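Local coordinates for glutamine amidotransferase domain-containing protein (Thermotoga maritima, PDB 1O1Y) that is a putative glutamine amidotransferase, probably hydrolysing glutamine to release ammonia for transfer to an acceptor that is not known, at residues L16-V21 with V61-G66; E22-G27 with K194-A199; M105-L110 with D155-A160; S113-K118 with G151-L156. All blocks are in the same frame, centred on the assembly; numbering follows the deposited sequence.

Overall arrangement
Contact 1 is buried near the middle of the fold, two parallel strands of the main sheet joined by backbone bonds and aliphatic side chains. Contact 2 lies at the surface and rests on an indole covered by two side chains, with a water and a sulfate as polar partners; it touches contact 1 through Leu64 and Glu24. Contacts 3 and 4 share Asp155 and Leu156, and their centres are about 11 Å apart. Contact 3, also buried but farther from the chain's centre, packs a helix end against a turn without direct hydrogen bonds, whereas contact 4 is a two-stranded antiparallel ribbon, partly buried. Contacts 2 and 3 lie on opposite sides of the chain's centre.

Contact 1 (L16-V21 with V61-G66); sequences LAIRHV and VVLLGG
Neighbouring parallel strands of the flavodoxin-like alpha/beta sheet, 14-18 and 60-63, meet here, and the loops at their C-terminal ends continue the contact through His20 and Gly65. The short segments 16-18 and 61-63 run 12° apart, with Leu16, Ala17 and Ile18 level with Val61, Val62 and Leu63. Val62 N donates to Leu16 O, Ile18 N to Val62 O and Leu64 N to Ile18 O, all close to straight. On the face carrying Leu16, Ile18, Val61 and Leu63, Leu16 and Val61 run alongside each other. Ile18 reaches both partners: its CD1 is 3.7 Å from Val61 CG1, while CG2 presses on Leu63 CD1 at 3.4 Å, a tight carbon contact. Helix 78-92 covers this face. Beyond the strands, His20 turns its CG anti to the carbonyl carbon (chi1 -60°), which swings the ring back toward the 61-66 segment. ND1 donates to Gly65 O at 3.0 Å; the acceptor lies near the ring plane, but the donor stands well above the carbonyl plane. At the other nitrogen, NE2 is hydrogen-bonded to Glu82, so the ring is gripped from two sides. With an alanine here, Gly65 O and Glu82 would probably each lose a partner and Leu63 CD1 the ring beside it. Gly66 N is hydrogen-bonded to a sulfonate oxygen of the cysteinesulfonic acid at position 100, placing this loop at the modified cysteine. A water completes the link, accepting from Val21 N at 3.0 Å and donating to Gly65 O at 2.8 Å.

Contact 2 (E22-G27 with K194-A199); sequences EIEDLG and KRWIEA. With SO4 (sulfate ion), chain J.
Ile23 and Glu24 cover one face of the Trp196 indole, each taking one of its rings. Ile23 and the indole pass each other head to tail; chi1 of -70° sets CG1 anti to the carbonyl carbon and leaves CG2 anti to the backbone N, 4.1 Å from the centroid of the five-membered ring, a CH-pi contact. The other branch turns to the helix, CG1 lying 4.0 Å from Ala199 CB. Glu24 crosses the indole at about a right angle, and its CG makes the second CH-pi contact, over the six-membered ring and nearest to CZ2 at 3.7 Å. Extended beyond CG, the chain takes the carboxylate on past CH2, where OE2 shares a weak hydrogen bond with Tyr200 OH. In the indole plane, a water accepts from Trp196 NE1 at 3.0 Å and donates to Asp25 OD1. That same oxygen takes Gly27 N at 2.9 Å, closing an Asx turn. Arg195 bends at chi2 (-59°) away from the loop; its NE donates to a sulfate, probably from the crystallisation liquor, which Arg191 also holds. The contact thus lays the loop between strand 14-18 and helix 28-35 against helix 190-199, with His185 meeting Trp196 edge-to-face and Tyr42 of strand 39-43 beside Asp25.

Contact 3 (M105-L110 with D155-A160); sequences MLAKVL and DLPRRA
Leu110 and Pro157 carry this contact, their side chains set at a slant to each other as the end of helix 102-109 meets a turn. The closest carbons are the two CB atoms, 3.6 Å apart. Leu110 holds its CG anti to the carbonyl carbon (chi1 -67°), which leaves CD1 beside Pro157 CG at 4.2 Å and sends CD2 on to Arg159. Pro157 CG, on the same edge of the ring as CB, also lies 3.9 Å from Ala107 CA in the last helical turn and a little farther from its CB. Arg159 comes across Leu110 obliquely, its chain bent at chi3 (-65°), and brings NH2 to 3.7 Å from CD2. Its guanidinium edge faces Leu110 O and a water. No direct hydrogen bond joins the two segments; waters do the bridging. One donates to Leu110 O at 2.7 Å and accepts from both N and NE of Arg159, tying the far part of that side chain back to its own backbone. A second water donates to Leu110 O and accepts from Arg158 N at 2.9 Å. Leu110 O, just past the helix, is therefore gripped by two waters. Pro157 to Ala160 form a type I turn, closed by Ala160 N to Pro157 O. The turn leads from strand 152-154 into strand 161-165, and strand 173-176 lies alongside, Tyr176 touching Leu110 and Phe174 touching Leu106 and Ala160.

Contact 4 (S113-K118 with G151-L156); sequences SVYRGK and GDTFDL. With SO4 (sulfate ion), chain C.
Strands 114-116 and 152-154 run antiparallel at 143°, with Tyr115 and Thr153 as the hydrogen-bonded pair and Val114-Phe154 and Arg116-Asp152 as non-hydrogen-bonded pairs. Thr153 N donates to Tyr115 O at 2.8 Å, almost straight, while Tyr115 N returns a bond to Thr153 O. Asp155 N to Ser113 O and Gly117 N to Gly151 O extend the ladder at its two ends. Tyr115 and Thr153 project alongside each other from the same face, and CE1 of the ring touches Thr153 CG2 at 3.5 Å. With CG held between the backbone N and the carbonyl carbon (chi1 44°), the ring lies over the neighbouring strand, one face over Thr153 O. Its hydroxyl then reaches Asp155, OH donating to OD1 at 2.6 Å from above the carboxylate plane; ring and carboxylate are turned 65° apart. The other oxygen, OD2, accepts from a water that also takes Ser113 N, so both carboxylate oxygens tie the strands together. A leucine in place of Tyr115 would probably leave Asp155 OD1 without its hydroxyl donor and the carboxylate freer to turn. On the opposite face Val114 CG2 meets Phe154 CB at 4.1 Å, and the Phe154 ring packs on helix 102-109. At the far end Gly151 N and Asp152 N both donate to O2 of a sulfate, probably from the crystallisation liquor, at 3.0 Å and 2.9 Å. The pair is a small two-stranded antiparallel beta ribbon, separate from the main sheet, placed beside helix 102-109 of the glutamine amidotransferase fold.

Contact 1 (L16-V21 with V61-G66)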
# COMPACT_ATOMS: atom_id res chain seq x y z
N LEU A 16 -8.19 8.58 -6.01
CA LEU A 16 -8.84 8.45 -4.71
C LEU A 16 -7.86 7.79 -3.76
O LEU A 16 -7.41 6.64 -3.97
CB LEU A 16 -10.07 7.54 -4.82
CG LEU A 16 -10.85 7.35 -3.52
CD1 LEU A 16 -11.39 8.69 -2.99
CD2 LEU A 16 -12.00 6.37 -3.74
N ALA A 17 -7.61 8.47 -2.66
CA ALA A 17 -6.68 7.99 -1.63
C ALA A 17 -7.47 7.69 -0.34
O ALA A 17 -7.86 8.60 0.40
CB ALA A 17 -5.59 9.04 -1.37
N ILE A 18 -7.71 6.42 -0.08
CA ILE A 18 -8.46 5.97 1.07
C ILE A 18 -7.46 5.75 2.22
O ILE A 18 -6.60 4.89 2.17
CB ILE A 18 -9.26 4.69 0.79
CG1 ILE A 18 -10.17 4.88 -0.44
CG2 ILE A 18 -10.07 4.27 2.02
CD1 ILE A 18 -10.85 3.57 -0.93
N ARG A 19 -7.62 6.57 3.23
CA ARG A 19 -6.66 6.70 4.32
C ARG A 19 -7.26 6.33 5.69
O ARG A 19 -8.34 6.78 6.07
CB ARG A 19 -6.16 8.14 4.36
CG ARG A 19 -5.11 8.38 5.52
CD ARG A 19 -4.37 9.69 5.42
NE ARG A 19 -5.31 10.82 5.47
CZ ARG A 19 -4.98 12.10 5.33
NH1 ARG A 19 -3.70 12.48 5.33
NH2 ARG A 19 -5.92 13.03 5.28
N HIS A 20 -6.56 5.46 6.40
CA HIS A 20 -6.99 5.00 7.71
C HIS A 20 -6.37 5.72 8.89
O HIS A 20 -6.99 5.80 9.95
CB HIS A 20 -6.61 3.58 7.81
CG HIS A 20 -7.23 2.74 6.76
ND1 HIS A 20 -6.50 1.84 6.01
CD2 HIS A 20 -8.48 2.76 6.24
CE1 HIS A 20 -7.32 1.22 5.17
NE2 HIS A 20 -8.53 1.75 5.30
N VAL A 21 -5.16 6.21 8.69
CA VAL A 21 -4.38 6.85 9.74
C VAL A 21 -3.76 8.07 9.10
O VAL A 21 -3.13 7.93 8.06
CB VAL A 21 -3.26 5.90 10.23
CG1 VAL A 21 -2.44 6.56 11.30
CG2 VAL A 21 -3.89 4.60 10.83
N VAL A 61 -7.41 4.16 -7.56
CA VAL A 61 -7.74 4.17 -6.16
C VAL A 61 -6.58 3.58 -5.41
O VAL A 61 -6.14 2.46 -5.71
CB VAL A 61 -9.02 3.36 -5.86
CG1 VAL A 61 -9.30 3.36 -4.32
CG2 VAL A 61 -10.20 3.95 -6.64
N VAL A 62 -6.14 4.28 -4.39
CA VAL A 62 -5.09 3.77 -3.50
C VAL A 62 -5.70 3.54 -2.12
O VAL A 62 -6.29 4.44 -1.55
CB VAL A 62 -3.95 4.78 -3.39
CG1 VAL A 62 -2.83 4.29 -2.46
CG2 VAL A 62 -3.35 5.08 -4.74
N LEU A 63 -5.55 2.33 -1.61
CA LEU A 63 -5.99 2.00 -0.26
C LEU A 63 -4.78 1.81 0.65
O LEU A 63 -4.02 0.88 0.49
CB LEU A 63 -6.84 0.76 -0.29
CG LEU A 63 -7.45 0.30 1.05
CD1 LEU A 63 -8.38 1.35 1.60
CD2 LEU A 63 -8.20 -1.00 0.91
N LEU A 64 -4.60 2.76 1.55
CA LEU A 64 -3.42 2.85 2.38
C LEU A 64 -3.47 1.91 3.62
O LEU A 64 -4.46 1.21 3.84
CB LEU A 64 -3.20 4.30 2.81
CG LEU A 64 -2.92 5.24 1.61
CD1 LEU A 64 -3.18 6.68 1.99
CD2 LEU A 64 -1.52 5.00 1.06
N GLY A 65 -2.37 1.89 4.38
CA GLY A 65 -2.19 0.96 5.47
C GLY A 65 -2.91 1.39 6.73
O GLY A 65 -3.65 2.38 6.78
N GLY A 66 -2.66 0.66 7.81
CA GLY A 66 -3.20 0.96 9.10
C GLY A 66 -3.09 -0.25 10.03
O GLY A 66 -2.74 -1.35 9.63
O HOH W 1 -3.77 5.10 6.23

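Contact 2 (E22-G27 with K194-A199)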
# COMPACT_ATOMS: atom_id res chain seq x y z
N GLU A 22 -3.93 9.24 9.72
CA GLU A 22 -3.55 10.50 9.06
C GLU A 22 -2.08 10.53 8.63
O GLU A 22 -1.76 10.96 7.51
CB GLU A 22 -3.84 11.69 9.95
CG GLU A 22 -3.56 13.02 9.26
CD GLU A 22 -4.04 14.20 10.07
OE1 GLU A 22 -4.51 14.00 11.22
OE2 GLU A 22 -3.93 15.33 9.55
N ILE A 23 -1.20 10.02 9.49
CA ILE A 23 0.24 9.95 9.22
C ILE A 23 0.59 8.98 8.11
O ILE A 23 1.58 9.15 7.40
CB ILE A 23 0.98 9.53 10.54
CG1 ILE A 23 0.92 10.69 11.54
CG2 ILE A 23 2.40 9.09 10.29
CD1 ILE A 23 1.77 11.86 11.18
N GLU A 24 -0.21 7.94 7.98
CA GLU A 24 0.03 6.90 7.01
C GLU A 24 -0.69 7.31 5.73
O GLU A 24 -1.65 6.69 5.27
CB GLU A 24 -0.34 5.53 7.54
CG GLU A 24 0.43 5.27 8.85
CD GLU A 24 0.14 3.94 9.55
OE1 GLU A 24 -0.24 2.97 8.89
OE2 GLU A 24 0.37 3.87 10.79
N ASP A 25 -0.11 8.31 5.11
CA ASP A 25 -0.72 9.01 3.99
C ASP A 25 -0.09 8.60 2.67
O ASP A 25 0.52 7.53 2.56
CB ASP A 25 -0.69 10.49 4.27
CG ASP A 25 0.73 11.07 4.23
OD1 ASP A 25 1.73 10.36 3.97
OD2 ASP A 25 0.90 12.27 4.45
N LEU A 26 -0.23 9.41 1.63
CA LEU A 26 0.29 9.04 0.32
C LEU A 26 1.80 9.02 0.24
O LEU A 26 2.37 8.51 -0.72
CB LEU A 26 -0.26 9.96 -0.77
CG LEU A 26 -1.71 9.67 -1.19
CD1 LEU A 26 -2.24 10.91 -1.94
CD2 LEU A 26 -1.86 8.42 -2.00
N GLY A 27 2.47 9.61 1.23
CA GLY A 27 3.92 9.65 1.21
C GLY A 27 4.41 10.33 -0.06
O GLY A 27 3.87 11.38 -0.49
N LYS A 194 10.44 10.72 8.80
CA LYS A 194 10.55 11.57 9.96
C LYS A 194 9.19 11.68 10.69
O LYS A 194 9.15 11.74 11.92
CB LYS A 194 11.03 12.97 9.62
CG LYS A 194 12.47 13.05 9.26
CD LYS A 194 12.81 14.45 8.74
CE LYS A 194 14.26 14.54 8.28
NZ LYS A 194 14.81 15.92 8.40
N ARG A 195 8.11 11.78 9.93
CA ARG A 195 6.77 11.86 10.53
C ARG A 195 6.40 10.57 11.24
O ARG A 195 5.79 10.62 12.31
CB ARG A 195 5.70 12.17 9.46
CG ARG A 195 5.85 13.61 8.90
CD ARG A 195 5.73 14.70 9.93
NE ARG A 195 5.88 16.04 9.35
CZ ARG A 195 5.64 17.17 10.01
NH1 ARG A 195 5.26 17.15 11.30
NH2 ARG A 195 5.81 18.33 9.39
N TRP A 196 6.71 9.45 10.63
CA TRP A 196 6.38 8.13 11.21
C TRP A 196 7.16 7.87 12.49
O TRP A 196 6.60 7.38 13.49
CB TRP A 196 6.65 6.98 10.26
CG TRP A 196 5.68 6.76 9.14
CD1 TRP A 196 5.19 7.68 8.27
CD2 TRP A 196 5.13 5.50 8.75
NE1 TRP A 196 4.35 7.07 7.37
CE2 TRP A 196 4.30 5.74 7.64
CE3 TRP A 196 5.20 4.19 9.27
CZ2 TRP A 196 3.61 4.74 7.01
CZ3 TRP A 196 4.49 3.19 8.64
CH2 TRP A 196 3.69 3.49 7.51
N ILE A 197 8.45 8.18 12.47
CA ILE A 197 9.25 7.95 13.68
C ILE A 197 8.83 8.84 14.82
O ILE A 197 8.89 8.41 15.96
CB ILE A 197 10.78 7.97 13.41
CG1 ILE A 197 11.29 9.36 13.12
CG2 ILE A 197 11.14 6.98 12.33
CD1 ILE A 197 12.68 9.35 12.49
N GLU A 198 8.39 10.07 14.55
CA GLU A 198 7.81 10.89 15.58
C GLU A 198 6.44 10.35 16.04
O GLU A 198 6.19 10.34 17.25
CB GLU A 198 7.70 12.35 15.15
CG GLU A 198 7.13 13.31 16.19
CD GLU A 198 7.95 13.41 17.46
OE1 GLU A 198 9.13 12.96 17.49
OE2 GLU A 198 7.42 13.94 18.46
N ALA A 199 5.59 9.92 15.12
CA ALA A 199 4.25 9.46 15.48
C ALA A 199 4.33 8.18 16.34
O ALA A 199 3.49 7.98 17.23
CB ALA A 199 3.40 9.17 14.26
S SO4 J . 5.96 17.21 5.94
O1 SO4 J . 4.92 18.04 6.53
O2 SO4 J . 7.28 17.56 6.46
O3 SO4 J . 5.91 17.42 4.49
O4 SO4 J . 5.70 15.81 6.27
O HOH W 2 3.06 7.57 4.72

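Contact 3 (M105-L110 with D155-A160)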
# COMPACT_ATOMS: atom_id res chain seq x y z
N MSE A 105 -6.79 -6.31 2.83
CA MSE A 105 -8.22 -6.14 2.55
C MSE A 105 -8.55 -6.59 1.15
O MSE A 105 -9.60 -7.21 0.92
CB MSE A 105 -8.63 -4.67 2.76
CG MSE A 105 -8.55 -4.29 4.25
SE MSE A 105 -8.99 -2.43 4.55
CE MSE A 105 -10.86 -2.49 4.12
N LEU A 106 -7.68 -6.30 0.20
CA LEU A 106 -7.87 -6.77 -1.17
C LEU A 106 -7.84 -8.30 -1.22
O LEU A 106 -8.68 -8.94 -1.86
CB LEU A 106 -6.80 -6.19 -2.11
CG LEU A 106 -6.84 -6.68 -3.57
CD1 LEU A 106 -8.14 -6.33 -4.28
CD2 LEU A 106 -5.64 -6.11 -4.36
N ALA A 107 -6.85 -8.91 -0.57
CA ALA A 107 -6.75 -10.37 -0.52
C ALA A 107 -8.01 -11.02 0.04
O ALA A 107 -8.50 -12.01 -0.47
CB ALA A 107 -5.57 -10.79 0.30
N LYS A 108 -8.54 -10.44 1.11
CA LYS A 108 -9.78 -10.92 1.71
C LYS A 108 -10.97 -10.87 0.73
O LYS A 108 -11.74 -11.80 0.63
CB LYS A 108 -10.09 -10.12 3.00
CG LYS A 108 -11.42 -10.47 3.61
CD LYS A 108 -11.63 -9.69 4.93
CE LYS A 108 -13.12 -9.63 5.30
NZ LYS A 108 -13.44 -8.94 6.61
N VAL A 109 -11.13 -9.75 0.03
CA VAL A 109 -12.21 -9.61 -0.94
C VAL A 109 -12.10 -10.68 -2.03
O VAL A 109 -13.11 -11.21 -2.53
CB VAL A 109 -12.28 -8.19 -1.49
CG1 VAL A 109 -13.23 -8.10 -2.65
CG2 VAL A 109 -12.70 -7.22 -0.39
N LEU A 110 -10.86 -11.04 -2.38
CA LEU A 110 -10.57 -12.04 -3.41
C LEU A 110 -10.56 -13.46 -2.81
O LEU A 110 -10.14 -14.43 -3.45
CB LEU A 110 -9.22 -11.72 -4.04
CG LEU A 110 -9.22 -10.42 -4.86
CD1 LEU A 110 -7.82 -10.18 -5.37
CD2 LEU A 110 -10.19 -10.51 -6.00
N ASP A 155 -2.80 -15.36 2.61
CA ASP A 155 -2.68 -16.35 1.54
C ASP A 155 -2.82 -15.65 0.19
O ASP A 155 -3.45 -14.61 0.08
CB ASP A 155 -3.78 -17.36 1.64
CG ASP A 155 -3.59 -18.34 2.78
OD1 ASP A 155 -2.42 -18.49 3.24
OD2 ASP A 155 -4.55 -18.99 3.25
N LEU A 156 -2.23 -16.23 -0.84
CA LEU A 156 -2.38 -15.70 -2.20
C LEU A 156 -3.75 -16.06 -2.75
O LEU A 156 -4.12 -17.21 -2.78
CB LEU A 156 -1.30 -16.32 -3.10
CG LEU A 156 -1.24 -15.88 -4.57
CD1 LEU A 156 -0.80 -14.46 -4.65
CD2 LEU A 156 -0.30 -16.77 -5.32
N PRO A 157 -4.56 -15.07 -3.15
CA PRO A 157 -5.87 -15.40 -3.68
C PRO A 157 -5.75 -16.27 -4.92
O PRO A 157 -4.78 -16.18 -5.68
CB PRO A 157 -6.45 -14.05 -4.06
CG PRO A 157 -5.78 -13.06 -3.17
CD PRO A 157 -4.37 -13.61 -3.03
N ARG A 158 -6.75 -17.09 -5.09
CA ARG A 158 -6.73 -18.09 -6.15
C ARG A 158 -6.55 -17.42 -7.50
O ARG A 158 -5.79 -17.87 -8.34
CB ARG A 158 -8.00 -18.91 -6.15
CG ARG A 158 -7.95 -20.03 -7.20
CD ARG A 158 -9.20 -20.90 -7.23
NE ARG A 158 -10.39 -20.06 -7.14
CZ ARG A 158 -11.06 -19.59 -8.18
NH1 ARG A 158 -10.73 -19.91 -9.42
NH2 ARG A 158 -12.11 -18.81 -7.96
N ARG A 159 -7.25 -16.34 -7.73
CA ARG A 159 -7.12 -15.79 -9.09
C ARG A 159 -5.85 -14.88 -9.30
O ARG A 159 -5.54 -14.43 -10.41
CB ARG A 159 -8.43 -15.08 -9.43
CG ARG A 159 -9.64 -16.04 -9.60
CD ARG A 159 -11.02 -15.33 -9.47
NE ARG A 159 -11.24 -14.79 -8.11
CZ ARG A 159 -12.17 -13.88 -7.78
NH1 ARG A 159 -12.98 -13.35 -8.70
NH2 ARG A 159 -12.28 -13.48 -6.51
N ALA A 160 -5.08 -14.66 -8.24
CA ALA A 160 -4.00 -13.69 -8.27
C ALA A 160 -2.66 -14.27 -8.68
O ALA A 160 -2.38 -15.48 -8.50
CB ALA A 160 -3.88 -13.01 -6.90
O HOH W 3 -8.90 -16.92 -3.10
O HOH W 4 -9.70 -15.41 -5.93

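Contact 4 (S113-K118 with G151-L156)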
# COMPACT_ATOMS: atom_id res chain seq x y z
N SER A 113 -7.46 -15.88 3.16
CA SER A 113 -7.36 -15.64 4.58
C SER A 113 -6.26 -14.63 4.87
O SER A 113 -5.22 -14.58 4.20
CB SER A 113 -7.09 -16.96 5.35
OG SER A 113 -8.12 -17.90 5.21
N VAL A 114 -6.50 -13.84 5.89
CA VAL A 114 -5.53 -12.94 6.48
C VAL A 114 -5.32 -13.37 7.93
O VAL A 114 -6.25 -13.78 8.64
CB VAL A 114 -6.09 -11.48 6.44
CG1 VAL A 114 -5.18 -10.51 7.17
CG2 VAL A 114 -6.38 -11.10 5.01
N TYR A 115 -4.07 -13.28 8.37
CA TYR A 115 -3.71 -13.82 9.68
C TYR A 115 -2.39 -13.31 10.17
O TYR A 115 -1.59 -12.78 9.40
CB TYR A 115 -3.64 -15.34 9.67
CG TYR A 115 -2.93 -15.90 8.44
CD1 TYR A 115 -1.55 -16.08 8.43
CD2 TYR A 115 -3.65 -16.26 7.29
CE1 TYR A 115 -0.89 -16.58 7.32
CE2 TYR A 115 -3.00 -16.79 6.18
CZ TYR A 115 -1.61 -16.94 6.19
OH TYR A 115 -0.96 -17.46 5.09
N ARG A 116 -2.18 -13.48 11.46
CA ARG A 116 -0.93 -13.06 12.11
C ARG A 116 0.23 -13.86 11.53
O ARG A 116 0.16 -15.09 11.44
CB ARG A 116 -0.99 -13.26 13.63
CG ARG A 116 0.14 -12.55 14.40
CD ARG A 116 0.11 -12.79 15.89
NE ARG A 116 0.44 -14.19 16.18
CZ ARG A 116 1.67 -14.68 16.34
NH1 ARG A 116 2.75 -13.90 16.25
NH2 ARG A 116 1.83 -15.98 16.60
N GLY A 117 1.28 -13.14 11.12
CA GLY A 117 2.47 -13.76 10.63
C GLY A 117 3.16 -14.61 11.67
O GLY A 117 3.27 -14.21 12.84
N LYS A 118 3.63 -15.79 11.28
CA LYS A 118 4.26 -16.70 12.24
C LYS A 118 5.78 -16.60 12.28
O LYS A 118 6.43 -17.32 13.02
CB LYS A 118 3.81 -18.15 11.94
CG LYS A 118 2.26 -18.33 11.94
CD LYS A 118 1.59 -17.78 13.24
CE LYS A 118 0.06 -18.10 13.33
NZ LYS A 118 -0.82 -17.31 12.33
N GLY A 151 2.54 -6.94 11.03
CA GLY A 151 2.52 -8.18 11.75
C GLY A 151 1.64 -9.23 11.10
O GLY A 151 1.79 -10.40 11.43
N ASP A 152 0.73 -8.83 10.25
CA ASP A 152 -0.18 -9.77 9.59
C ASP A 152 0.31 -10.06 8.19
O ASP A 152 1.08 -9.29 7.58
CB ASP A 152 -1.60 -9.23 9.50
CG ASP A 152 -2.38 -9.34 10.81
OD1 ASP A 152 -1.86 -9.85 11.86
OD2 ASP A 152 -3.56 -8.89 10.87
N THR A 153 -0.13 -11.19 7.69
CA THR A 153 0.07 -11.58 6.28
C THR A 153 -1.19 -12.24 5.71
O THR A 153 -2.25 -12.18 6.29
CB THR A 153 1.36 -12.49 6.19
OG1 THR A 153 1.75 -12.67 4.81
CG2 THR A 153 1.13 -13.83 6.76
N PHE A 154 -1.09 -12.83 4.53
CA PHE A 154 -2.23 -13.39 3.86
C PHE A 154 -1.81 -14.54 2.95
O PHE A 154 -0.65 -14.67 2.58
CB PHE A 154 -2.97 -12.31 3.04
CG PHE A 154 -2.06 -11.49 2.13
CD1 PHE A 154 -1.48 -10.32 2.58
CD2 PHE A 154 -1.75 -11.94 0.85
CE1 PHE A 154 -0.60 -9.61 1.76
CE2 PHE A 154 -0.88 -11.24 0.03
CZ PHE A 154 -0.30 -10.08 0.48
N ASP A 155 -2.80 -15.36 2.61
CA ASP A 155 -2.68 -16.35 1.54
C ASP A 155 -2.82 -15.65 0.19
O ASP A 155 -3.45 -14.61 0.08
CB ASP A 155 -3.78 -17.36 1.64
CG ASP A 155 -3.59 -18.34 2.78
OD1 ASP A 155 -2.42 -18.49 3.24
OD2 ASP A 155 -4.55 -18.99 3.25
N LEU A 156 -2.23 -16.23 -0.84
CA LEU A 156 -2.38 -15.70 -2.20
C LEU A 156 -3.75 -16.06 -2.75
O LEU A 156 -4.12 -17.21 -2.78
CB LEU A 156 -1.30 -16.32 -3.10
CG LEU A 156 -1.24 -15.88 -4.57
CD1 LEU A 156 -0.80 -14.46 -4.65
CD2 LEU A 156 -0.30 -16.77 -5.32
S SO4 C . -0.62 -5.39 11.10
O1 SO4 C . 0.38 -5.09 12.10
O2 SO4 C . -0.12 -6.05 9.87
O3 SO4 C . -1.15 -4.09 10.68
O4 SO4 C . -1.75 -6.17 11.64
O HOH W 5 -7.13 -18.74 2.63
O HOH W 6 3.76 -11.39 13.22